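Local coordinates for protein Zn-dependent hydrolase, glyoxylase (Echinicola vietnamensis, PDB 6T5K) that probably hydrolyses the amide bond of beta-lactam antibiotics with the help of zinc ions, giving substituted beta-amino acids, at residues 162-165 with 166-169; 199-202 with 203-207. One frame throughout, in Å; residues are numbered along the deposited sequence.

Interaction 1 (162-165 with 166-169). With ZN (zinc ion), chain G.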
loop_
_atom_site.group_PDB
_atom_site.type_symbol
_atom_site.label_atom_id
_atom_site.label_comp_id
_atom_site.label_asym_id
_atom_site.label_seq_id
_atom_site.Cartn_x
_atom_site.Cartn_y
_atom_site.Cartn_z
ATOM N N GLY A 162 -7.453 -10.997 6.214
ATOM C CA GLY A 162 -7.205 -11.656 4.953
ATOM C C GLY A 162 -5.776 -12.129 4.864
ATOM O O GLY A 162 -5.391 -13.137 5.456
ATOM N N HIS A 163 -4.979 -11.377 4.123
ATOM C CA HIS A 163 -3.549 -11.652 4.055
ATOM C C HIS A 163 -2.928 -11.663 5.445
ATOM O O HIS A 163 -2.085 -12.513 5.759
ATOM C CB HIS A 163 -2.884 -10.576 3.200
ATOM C CG HIS A 163 -1.399 -10.634 3.239
ATOM N ND1 HIS A 163 -0.663 -11.639 2.643
ATOM C CD2 HIS A 163 -0.505 -9.815 3.828
ATOM C CE1 HIS A 163 0.623 -11.424 2.850
ATOM N NE2 HIS A 163 0.747 -10.324 3.565
ATOM N N THR A 164 -3.353 -10.740 6.297
ATOM C CA THR A 164 -3.040 -10.778 7.721
ATOM C C THR A 164 -4.286 -10.357 8.499
ATOM O O THR A 164 -5.301 -9.938 7.921
ATOM C CB THR A 164 -1.890 -9.840 8.115
ATOM O OG1 THR A 164 -2.228 -8.511 7.710
ATOM C CG2 THR A 164 -0.575 -10.279 7.493
ATOM N N GLN A 165 -4.221 -10.468 9.828
ATOM C CA GLN A 165 -5.363 -10.054 10.628
ATOM C C GLN A 165 -5.576 -8.553 10.622
ATOM O O GLN A 165 -6.709 -8.101 10.836
ATOM C CB GLN A 165 -5.237 -10.513 12.074
ATOM C CG GLN A 165 -3.992 -10.022 12.808
ATOM C CD GLN A 165 -4.044 -10.317 14.266
ATOM O OE1 GLN A 165 -3.370 -11.213 14.750
ATOM N NE2 GLN A 165 -4.835 -9.575 14.975
ATOM N N ASP A 166 -4.515 -7.770 10.374
ATOM C CA ASP A 166 -4.509 -6.325 10.550
ATOM C C ASP A 166 -4.531 -5.549 9.233
ATOM O O ASP A 166 -4.412 -4.318 9.272
ATOM C CB ASP A 166 -3.269 -5.919 11.349
ATOM C CG ASP A 166 -1.960 -6.304 10.644
ATOM O OD1 ASP A 166 -1.870 -7.412 10.072
ATOM O OD2 ASP A 166 -1.008 -5.478 10.691
ATOM N N ASN A 167 -4.604 -6.229 8.112
ATOM C CA ASN A 167 -4.473 -5.523 6.856
ATOM C C ASN A 167 -5.544 -4.472 6.578
ATOM O O ASN A 167 -6.665 -4.686 6.861
ATOM C CB ASN A 167 -4.217 -6.469 5.676
ATOM C CG ASN A 167 -5.249 -7.593 5.542
ATOM O OD1 ASN A 167 -5.000 -8.599 4.938
ATOM N ND2 ASN A 167 -6.361 -7.370 6.042
ATOM N N VAL A 168 -5.115 -3.342 6.030
ATOM C CA VAL A 168 -5.996 -2.236 5.697
ATOM C C VAL A 168 -5.778 -1.842 4.253
ATOM O O VAL A 168 -4.754 -2.165 3.653
ATOM C CB VAL A 168 -5.835 -1.000 6.605
ATOM C CG1 VAL A 168 -6.203 -1.391 8.021
ATOM C CG2 VAL A 168 -4.412 -0.488 6.566
ATOM N N ILE A 169 -6.746 -1.104 3.713
ATOM C CA ILE A 169 -6.625 -0.566 2.367
ATOM C C ILE A 169 -6.457 0.943 2.428
ATOM O O ILE A 169 -6.809 1.609 3.423
ATOM C CB ILE A 169 -7.761 -0.990 1.409
ATOM C CG1 ILE A 169 -9.131 -0.522 1.903
ATOM C CG2 ILE A 169 -7.722 -2.488 1.266
ATOM C CD1 ILE A 169 -9.403 0.926 1.617
HETATM ZN ZN ZN G . 2.400 -9.313 4.095
HETATM O O HOH W 1 3.695 -9.172 2.714
#

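Interaction 2 (199-202 with 203-207)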
loop_
_atom_site.group_PDB
_atom_site.type_symbol
_atom_site.label_atom_id
_atom_site.label_comp_id
_atom_site.label_asym_id
_atom_site.label_seq_id
_atom_site.Cartn_x
_atom_site.Cartn_y
_atom_site.Cartn_z
ATOM N N VAL A 199 -7.696 -17.298 5.713
ATOM C CA VAL A 199 -8.307 -17.567 4.416
ATOM C C VAL A 199 -9.822 -17.717 4.499
ATOM O O VAL A 199 -10.493 -17.615 3.470
ATOM C CB VAL A 199 -7.679 -18.766 3.678
ATOM C CG1 VAL A 199 -6.222 -18.507 3.388
ATOM C CG2 VAL A 199 -7.874 -20.076 4.425
ATOM N N GLU A 200 -10.378 -17.942 5.697
ATOM C CA GLU A 200 -11.834 -17.932 5.830
ATOM C C GLU A 200 -12.370 -16.526 5.715
ATOM O O GLU A 200 -13.358 -16.288 5.014
ATOM C CB GLU A 200 -12.232 -18.527 7.174
ATOM C CG GLU A 200 -11.984 -20.020 7.271
ATOM C CD GLU A 200 -10.534 -20.415 7.395
ATOM O OE1 GLU A 200 -9.798 -19.720 8.114
ATOM O OE2 GLU A 200 -10.151 -21.468 6.792
ATOM N N ALA A 201 -11.696 -15.571 6.361
ATOM C CA ALA A 201 -12.172 -14.194 6.337
ATOM C C ALA A 201 -11.915 -13.538 4.998
ATOM O O ALA A 201 -12.647 -12.627 4.617
ATOM C CB ALA A 201 -11.473 -13.375 7.417
ATOM N N TRP A 202 -10.835 -13.930 4.322
ATOM C CA TRP A 202 -10.333 -13.191 3.165
ATOM C C TRP A 202 -11.393 -12.884 2.127
ATOM O O TRP A 202 -11.531 -11.708 1.756
ATOM C CB TRP A 202 -9.179 -13.998 2.557
ATOM C CG TRP A 202 -8.209 -13.203 1.720
ATOM C CD1 TRP A 202 -8.484 -12.150 0.865
ATOM C CD2 TRP A 202 -6.797 -13.425 1.626
ATOM N NE1 TRP A 202 -7.328 -11.720 0.257
ATOM C CE2 TRP A 202 -6.279 -12.463 0.726
ATOM C CE3 TRP A 202 -5.913 -14.321 2.237
ATOM C CZ2 TRP A 202 -4.929 -12.398 0.414
ATOM C CZ3 TRP A 202 -4.585 -14.253 1.905
ATOM C CH2 TRP A 202 -4.107 -13.297 1.022
ATOM N N PRO A 203 -12.169 -13.850 1.625
ATOM C CA PRO A 203 -13.146 -13.489 0.588
ATOM C C PRO A 203 -14.240 -12.587 1.129
ATOM O O PRO A 203 -14.789 -11.770 0.372
ATOM C CB PRO A 203 -13.711 -14.837 0.121
ATOM C CG PRO A 203 -13.491 -15.786 1.262
ATOM C CD PRO A 203 -12.169 -15.298 1.909
ATOM N N VAL A 204 -14.611 -12.760 2.397
ATOM C CA VAL A 204 -15.632 -11.915 3.007
ATOM C C VAL A 204 -15.147 -10.473 3.063
ATOM O O VAL A 204 -15.878 -9.540 2.723
ATOM C CB VAL A 204 -15.987 -12.448 4.408
ATOM C CG1 VAL A 204 -16.987 -11.539 5.137
ATOM C CG2 VAL A 204 -16.535 -13.868 4.314
ATOM N N THR A 205 -13.916 -10.272 3.543
ATOM C CA THR A 205 -13.309 -8.944 3.566
ATOM C C THR A 205 -13.256 -8.322 2.183
ATOM O O THR A 205 -13.618 -7.153 2.006
ATOM C CB THR A 205 -11.910 -9.099 4.147
ATOM O OG1 THR A 205 -12.049 -9.617 5.478
ATOM C CG2 THR A 205 -11.158 -7.774 4.137
ATOM N N VAL A 206 -12.819 -9.096 1.182
ATOM C CA VAL A 206 -12.710 -8.524 -0.154
ATOM C C VAL A 206 -14.079 -8.168 -0.720
ATOM O O VAL A 206 -14.227 -7.163 -1.420
ATOM C CB VAL A 206 -11.864 -9.409 -1.082
ATOM C CG1 VAL A 206 -11.866 -8.852 -2.498
ATOM C CG2 VAL A 206 -10.447 -9.451 -0.511
ATOM N N ASN A 207 -15.097 -8.983 -0.471
ATOM C CA ASN A 207 -16.401 -8.614 -0.971
ATOM C C ASN A 207 -16.889 -7.323 -0.314
ATOM O O ASN A 207 -17.589 -6.523 -0.967
ATOM C CB ASN A 207 -17.421 -9.727 -0.747
ATOM C CG ASN A 207 -18.714 -9.481 -1.522
ATOM O OD1 ASN A 207 -19.671 -8.916 -1.003
ATOM N ND2 ASN A 207 -18.704 -9.821 -2.802
#

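Interaction 1 (162-165 with 166-169)
T164 and D166 reach for each other across a tight bend, the hydroxyl of one meeting the carboxylate of the other. The bend lies in the loop between strands 152-157 and 169-172 of the metallo-beta-lactamase fold and carries H163, a ligand of the first zinc ion. T164 OG1 donates to D166 OD1 at 2.6 Å, coming from above the carboxylate plane, 39° out of it. The two side chains run obliquely to one another. D166 turns CG between its own backbone N and carbonyl carbon (chi1 61°), which brings OD1 back to T164 OG1, while OD2 is held by T125.

N167 folds back the same way, and its amide oxygen reaches the backbone of 163-164. T164 N donates to N167 OD1 at 3.0 Å along an almost straight N-H line, yet it meets the carbonyl from above the amide plane. H163 N lies 2.9 Å from N167 OD1. The turn is closed further by G162 N, which donates to T164 O at 2.9 Å.

The H163 imidazole leaves the side of the bend. Its chi1 of 171° places CG opposite the backbone N and carries the ring to the metal, which H100 and H102 also bind. The N167 amide is placed as a second-shell group, consistent with helping to position H163, and touches the zinc ligand close to its root: N167 OD1 is 3.4 Å from H163 CB. At the far end of the ring H163 NE2 binds zinc at 2.0 Å, and a water completes the four ligands at 1.9 Å from the metal.

Interaction 2 (199-202 with 203-207)
A201 O takes the N-H of T205 at 2.9 Å, a helical i to i+4 bond. The T205 hydroxyl comes close to the same oxygen, T205 OG1 being 3.2 Å from A201 O, because T205 holds OG1 beside its backbone N and opposite its carbonyl carbon (chi1 -61°). That hydroxyl has its hydrogen bond with E161 O, which ties the buried threonine to the loop leading to the zinc ligand H163.

One residue on, V206 N donates to W202 O at 3.0 Å, and the side chains of the pair follow the backbone. They run alongside each other, pointing the same way, and the V206 methyl sits at the edge of the indole and in its plane, with V206 CG2 3.6 Å from W202 CD1. These are the i to i+4 steps of the first turns of helix 201-212, the helix of a beta-alpha-beta unit between strands 177-181 and 218-221. P203 suits the opening turn, where its nitrogen has no hydrogen to give: P203 CD faces the carbonyl four residues back, 3.3 Å from V199 O, where an N-H donor would otherwise stand. The same carbon packs on W202 CB at 3.3 Å, while the pyrrolidine ring reaches helix 230-239 at E236 and F239.

W202 is buried with T205 and V206. Its indole stacks on F239 and touches L194 and A197, and on the metal side it comes against H163. NE1 is satisfied by L183 O, which, with the stack and the methyl at the edge, fixes the rotation of the ring. V204 lies on the exposed side, with V204 CG2 4.1 Å from E200 O.

In the fold
Interaction 1 closes before interaction 2 opens along the chain, and their centres lie about 10 Å apart on the same side of the chain's centre. The first occupies the loop between strands 152-157 and 169-172 of the five-stranded sheet; the second starts helix 201-212, which crosses from strand 177-181 to 218-221 of that sheet. They touch directly: the W202 indole packs against the bend, with W202 CE3 3.4 Å from G162 C and W202 CH2 3.5 Å from H163 CA. G162 also bonds through the backbone to N198, the residue just before interaction 2. The helix start thus backs the loop that presents H163 to zinc.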